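Local atomic coordinates of Lin2111 protein (Listeria innocua, PDB entry 3EDP), a protein that is of unknown function but, as a member of the GntR family, probably binds DNA and regulates transcription. Residues L97-K102 with I161-L166; K156-Q159 with E165-N168. All coordinates share one frame; numbering follows the deposited sequence.

Contact 1 of 2, residues L97-K102 with I161-L166; sequences LKKDIK and INIIEL
Lys99 reaches from the start of strand 99-108 to the chain just before helix 163-167. Its NZ donates a hydrogen bond of 3.2 Å to Ile161 O. The CA atoms of these two residues are the nearest pair across the segments, yet they lie 7.6 Å apart, so the lysine chain does the bridging. CG stands anti to the carbonyl carbon of Lys99 (chi1 -57°), and the chain is extended from there on. This carries the ammonium group across to the loop before the helix.

The bond to Ile161 O is not an in-plane one. The C=O...N angle is 108°, and NZ sits well above the carbonyl plane, 63° out of it. The stronger partner of NZ is Ile160 O, to which it also donates a hydrogen bond. Two successive backbone carbonyls thus grip the positive end.

Ile163 CD1 lies beside the ammonium group, 4.3 Å from Lys99 NZ. The CB of Ile161 points away from the strand, although the tip of its side chain bends back towards it. What the lysine meets in Ile161 is the backbone carbonyl. Phe130 of strand 124-134 touches both Lys99 and Ile163. Gln132 of the same strand also packs on Lys99, so the neighbouring strand flanks the lysine chain.

Leu166 N bonds to Asn162 O at 3.0 Å, which closes the first turn of the helix, with Asn162 at the N-cap position. Ile164 packs on Leu177 of the second subunit.

This is a surface contact within the UTRA domain. A lysine on an edge strand of the antiparallel sheet, as counted within this chain, binds two carbonyls just before a helix N-terminus.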
loop_
_atom_site.group_PDB
_atom_site.type_symbol
_atom_site.label_atom_id
_atom_site.label_comp_id
_atom_site.label_asym_id
_atom_site.label_seq_id
_atom_site.Cartn_x
_atom_site.Cartn_y
_atom_site.Cartn_z
ATOM N N LEU A 97 -16.853 4.118 13.285
ATOM C CA LEU A 97 -15.915 3.130 12.756
ATOM C C LEU A 97 -16.180 2.874 11.275
ATOM O O LEU A 97 -15.831 1.823 10.735
ATOM C CB LEU A 97 -15.969 1.830 13.563
ATOM C CG LEU A 97 -15.283 1.881 14.932
ATOM C CD1 LEU A 97 -15.685 0.691 15.790
ATOM C CD2 LEU A 97 -13.767 1.957 14.775
ATOM N N LYS A 98 -16.808 3.853 10.631
ATOM C CA LYS A 98 -17.037 3.822 9.195
ATOM C C LYS A 98 -16.385 5.047 8.571
ATOM O O LYS A 98 -15.751 5.842 9.268
ATOM C CB LYS A 98 -18.536 3.799 8.890
ATOM C CG LYS A 98 -19.251 2.564 9.418
ATOM C CD LYS A 98 -18.879 1.323 8.624
ATOM C CE LYS A 98 -19.022 0.065 9.467
ATOM N NZ LYS A 98 -20.326 0.010 10.183
ATOM N N LYS A 99 -16.540 5.201 7.262
ATOM C CA LYS A 99 -15.916 6.312 6.557
ATOM C C LYS A 99 -16.926 7.407 6.240
ATOM O O LYS A 99 -18.013 7.136 5.735
ATOM C CB LYS A 99 -15.210 5.817 5.294
ATOM C CG LYS A 99 -14.168 4.743 5.587
ATOM C CD LYS A 99 -13.328 4.409 4.376
ATOM C CE LYS A 99 -12.252 3.398 4.740
ATOM N NZ LYS A 99 -11.473 2.941 3.558
ATOM N N ASP A 100 -16.551 8.644 6.551
ATOM C CA ASP A 100 -17.436 9.794 6.411
ATOM C C ASP A 100 -16.853 10.797 5.418
ATOM O O ASP A 100 -15.849 11.454 5.709
ATOM C CB ASP A 100 -17.635 10.458 7.776
ATOM C CG ASP A 100 -18.572 11.656 7.719
ATOM O OD1 ASP A 100 -19.465 11.687 6.842
ATOM O OD2 ASP A 100 -18.419 12.567 8.565
ATOM N N ILE A 101 -17.479 10.911 4.249
ATOM C CA ILE A 101 -16.980 11.805 3.204
ATOM C C ILE A 101 -17.225 13.275 3.542
ATOM O O ILE A 101 -18.339 13.674 3.869
ATOM C CB ILE A 101 -17.592 11.475 1.826
ATOM C CG1 ILE A 101 -17.368 10.006 1.482
ATOM C CG2 ILE A 101 -16.989 12.357 0.745
ATOM C CD1 ILE A 101 -17.776 9.659 0.072
ATOM N N LYS A 102 -16.170 14.076 3.466
ATOM C CA LYS A 102 -16.261 15.492 3.782
ATOM C C LYS A 102 -16.325 16.331 2.513
ATOM O O LYS A 102 -16.958 17.378 2.483
ATOM C CB LYS A 102 -15.042 15.933 4.601
ATOM C CG LYS A 102 -14.733 15.067 5.810
ATOM C CD LYS A 102 -15.498 15.508 7.045
ATOM C CE LYS A 102 -16.835 14.810 7.154
ATOM N NZ LYS A 102 -17.448 15.033 8.494
ATOM N N ILE A 161 -14.516 2.076 0.346
ATOM C CA ILE A 161 -14.373 0.979 1.298
ATOM C C ILE A 161 -12.948 0.407 1.202
ATOM O O ILE A 161 -12.291 0.169 2.209
ATOM C CB ILE A 161 -15.387 -0.154 0.997
ATOM C CG1 ILE A 161 -16.821 0.362 1.133
ATOM C CG2 ILE A 161 -15.146 -1.357 1.905
ATOM C CD1 ILE A 161 -17.089 1.075 2.452
ATOM N N ASN A 162 -12.480 0.211 -0.026
ATOM C CA ASN A 162 -11.158 -0.345 -0.282
ATOM C C ASN A 162 -10.401 0.539 -1.270
ATOM O O ASN A 162 -10.714 0.567 -2.468
ATOM C CB ASN A 162 -11.300 -1.772 -0.829
ATOM C CG ASN A 162 -9.948 -2.488 -1.003
ATOM O OD1 ASN A 162 -9.901 -3.702 -1.222
ATOM N ND2 ASN A 162 -8.861 -1.744 -0.914
ATOM N N ILE A 163 -9.398 1.253 -0.766
ATOM C CA ILE A 163 -8.687 2.239 -1.570
ATOM C C ILE A 163 -7.918 1.606 -2.733
ATOM O O ILE A 163 -7.820 2.191 -3.814
ATOM C CB ILE A 163 -7.710 3.079 -0.709
ATOM C CG1 ILE A 163 -8.446 3.687 0.486
ATOM C CG2 ILE A 163 -7.060 4.176 -1.552
ATOM C CD1 ILE A 163 -9.631 4.570 0.082
ATOM N N ILE A 164 -7.367 0.417 -2.507
ATOM C CA ILE A 164 -6.618 -0.270 -3.549
ATOM C C ILE A 164 -7.568 -0.631 -4.675
ATOM O O ILE A 164 -7.264 -0.437 -5.859
ATOM C CB ILE A 164 -5.948 -1.551 -3.019
ATOM C CG1 ILE A 164 -4.862 -1.204 -2.009
ATOM C CG2 ILE A 164 -5.351 -2.348 -4.154
ATOM C CD1 ILE A 164 -4.172 -2.424 -1.463
ATOM N N GLU A 165 -8.737 -1.141 -4.308
ATOM C CA GLU A 165 -9.746 -1.434 -5.318
ATOM C C GLU A 165 -10.092 -0.171 -6.110
ATOM O O GLU A 165 -10.133 -0.192 -7.338
ATOM C CB GLU A 165 -10.992 -2.058 -4.693
ATOM C CG GLU A 165 -12.109 -2.303 -5.692
ATOM C CD GLU A 165 -13.104 -3.344 -5.206
ATOM O OE1 GLU A 165 -13.974 -3.757 -5.994
ATOM O OE2 GLU A 165 -13.015 -3.752 -4.031
ATOM N N LEU A 166 -10.300 0.941 -5.409
ATOM C CA LEU A 166 -10.669 2.194 -6.075
ATOM C C LEU A 166 -9.558 2.664 -7.025
ATOM O O LEU A 166 -9.819 3.043 -8.169
ATOM C CB LEU A 166 -10.974 3.293 -5.047
ATOM C CG LEU A 166 -11.254 4.687 -5.633
ATOM C CD1 LEU A 166 -12.480 4.640 -6.515
ATOM C CD2 LEU A 166 -11.429 5.743 -4.547
#

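Contact 2 of 2, residues K156-Q159 with E165-N168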
loop_
_atom_site.group_PDB
_atom_site.type_symbol
_atom_site.label_atom_id
_atom_site.label_comp_id
_atom_site.label_asym_id
_atom_site.label_seq_id
_atom_site.Cartn_x
_atom_site.Cartn_y
_atom_site.Cartn_z
ATOM N N LYS A 156 -21.115 7.380 -8.057
ATOM C CA LYS A 156 -21.367 6.161 -7.296
ATOM C C LYS A 156 -20.264 5.106 -7.445
ATOM O O LYS A 156 -20.240 4.121 -6.708
ATOM C CB LYS A 156 -22.712 5.559 -7.699
ATOM C CG LYS A 156 -22.887 5.391 -9.194
ATOM C CD LYS A 156 -24.349 5.123 -9.542
ATOM C CE LYS A 156 -24.586 5.146 -11.045
ATOM N NZ LYS A 156 -23.802 4.095 -11.747
ATOM N N ASP A 157 -19.365 5.302 -8.406
ATOM C CA ASP A 157 -18.276 4.362 -8.621
ATOM C C ASP A 157 -17.096 4.634 -7.699
ATOM O O ASP A 157 -16.219 3.790 -7.548
ATOM C CB ASP A 157 -17.825 4.405 -10.081
ATOM C CG ASP A 157 -18.906 3.930 -11.032
ATOM O OD1 ASP A 157 -19.490 2.859 -10.758
ATOM O OD2 ASP A 157 -19.186 4.643 -12.024
ATOM N N PHE A 158 -17.073 5.813 -7.087
ATOM C CA PHE A 158 -15.965 6.166 -6.208
ATOM C C PHE A 158 -16.161 5.574 -4.816
ATOM O O PHE A 158 -16.215 6.293 -3.809
ATOM C CB PHE A 158 -15.762 7.685 -6.160
ATOM C CG PHE A 158 -15.255 8.262 -7.449
ATOM C CD1 PHE A 158 -13.901 8.486 -7.641
ATOM C CD2 PHE A 158 -16.131 8.554 -8.484
ATOM C CE1 PHE A 158 -13.435 9.005 -8.839
ATOM C CE2 PHE A 158 -15.670 9.075 -9.676
ATOM C CZ PHE A 158 -14.323 9.297 -9.857
ATOM N N GLN A 159 -16.284 4.251 -4.770
ATOM C CA GLN A 159 -16.417 3.549 -3.500
ATOM C C GLN A 159 -15.106 3.649 -2.741
ATOM O O GLN A 159 -14.039 3.398 -3.305
ATOM C CB GLN A 159 -16.809 2.087 -3.729
ATOM C CG GLN A 159 -18.060 1.939 -4.593
ATOM C CD GLN A 159 -18.554 0.499 -4.680
ATOM O OE1 GLN A 159 -17.780 -0.451 -4.531
ATOM N NE2 GLN A 159 -19.847 0.335 -4.921
ATOM N N GLU A 165 -8.737 -1.141 -4.308
ATOM C CA GLU A 165 -9.746 -1.434 -5.318
ATOM C C GLU A 165 -10.092 -0.171 -6.110
ATOM O O GLU A 165 -10.133 -0.192 -7.338
ATOM C CB GLU A 165 -10.992 -2.058 -4.693
ATOM C CG GLU A 165 -12.109 -2.303 -5.692
ATOM C CD GLU A 165 -13.104 -3.344 -5.206
ATOM O OE1 GLU A 165 -13.974 -3.757 -5.994
ATOM O OE2 GLU A 165 -13.015 -3.752 -4.031
ATOM N N LEU A 166 -10.300 0.941 -5.409
ATOM C CA LEU A 166 -10.669 2.194 -6.075
ATOM C C LEU A 166 -9.558 2.664 -7.025
ATOM O O LEU A 166 -9.819 3.043 -8.169
ATOM C CB LEU A 166 -10.974 3.293 -5.047
ATOM C CG LEU A 166 -11.254 4.687 -5.633
ATOM C CD1 LEU A 166 -12.480 4.640 -6.515
ATOM C CD2 LEU A 166 -11.429 5.743 -4.547
ATOM N N VAL A 167 -8.318 2.632 -6.544
ATOM C CA VAL A 167 -7.182 3.084 -7.345
ATOM C C VAL A 167 -6.986 2.195 -8.572
ATOM O O VAL A 167 -6.521 2.641 -9.619
ATOM C CB VAL A 167 -5.881 3.124 -6.522
ATOM C CG1 VAL A 167 -4.698 3.356 -7.431
ATOM C CG2 VAL A 167 -5.957 4.214 -5.462
ATOM N N ASN A 168 -7.376 0.938 -8.434
ATOM C CA ASN A 168 -7.232 -0.037 -9.502
ATOM C C ASN A 168 -8.371 0.032 -10.516
ATOM O O ASN A 168 -8.363 -0.676 -11.520
ATOM C CB ASN A 168 -7.189 -1.434 -8.888
ATOM C CG ASN A 168 -6.550 -2.437 -9.788
ATOM O OD1 ASN A 168 -7.050 -3.548 -9.948
ATOM N ND2 ASN A 168 -5.437 -2.059 -10.392
#
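Gln159 and Leu166 bring the two backbones closest, with their CA atoms 6.4 Å apart. Segment 156-159 starts in a short 3-10 turn and then bends at Phe158. This residue is the centre of an inverse gamma turn, and Gln159 N makes a weak hydrogen bond to Asp157 O at 2.8 Å. Residues 165-167 belong to helix 163-167. Asn168 N makes a weak bond to Glu165 O, 3.2 Å long.

Leu166 carries the contact from the helix side. Its CG is anti to the backbone N (chi1 175°), which sends the branched end towards the turn. The whole leucine side chain lies around Gln159 O. CB is the nearest carbon, at 3.5 Å from that oxygen, and CG, CD1 and CD2 all come within 3.9 Å of it. CD1 also reaches Phe158 CA, at 3.8 Å, and comes near Asp157 O. The same methyl approaches the Phe158 ring obliquely, 4.3 Å from its CD1 atom.

The phenyl ring continues into a larger apolar cluster. It meets the rings of Phe104 and Tyr126, and Met85 of helix 79-86 also touches it. Leu143 and Ile160 pack on Leu166. The carboxylate of Asp157 turns the other way, where OD2 accepts a bond from Gln154 N.

No hydrogen bond crosses between the two segments. They meet by van der Waals contact, largely of leucine carbons with a backbone carbonyl, so little directional bonding fixes the pair.

Overall arrangement
Contacts 1 and 2 have centres 9 Å apart, and both use helix 163-167. Glu165 and Leu166 belong to both. Along the chain, strand 99-108 comes first, then the loop at 156-159, then the helix. Contact 1 spans a long sequence distance, from an outermost strand of the six-stranded antiparallel sheet, as counted within this chain. Contact 2 is local, with five residues between its segments. One is polar and at the surface, the other apolar and partly buried. Together they join the helix and the loop before it to the edge of the sheet within the UTRA domain. Residues of the helix, among them Ile164 and Glu165, pack on the second subunit.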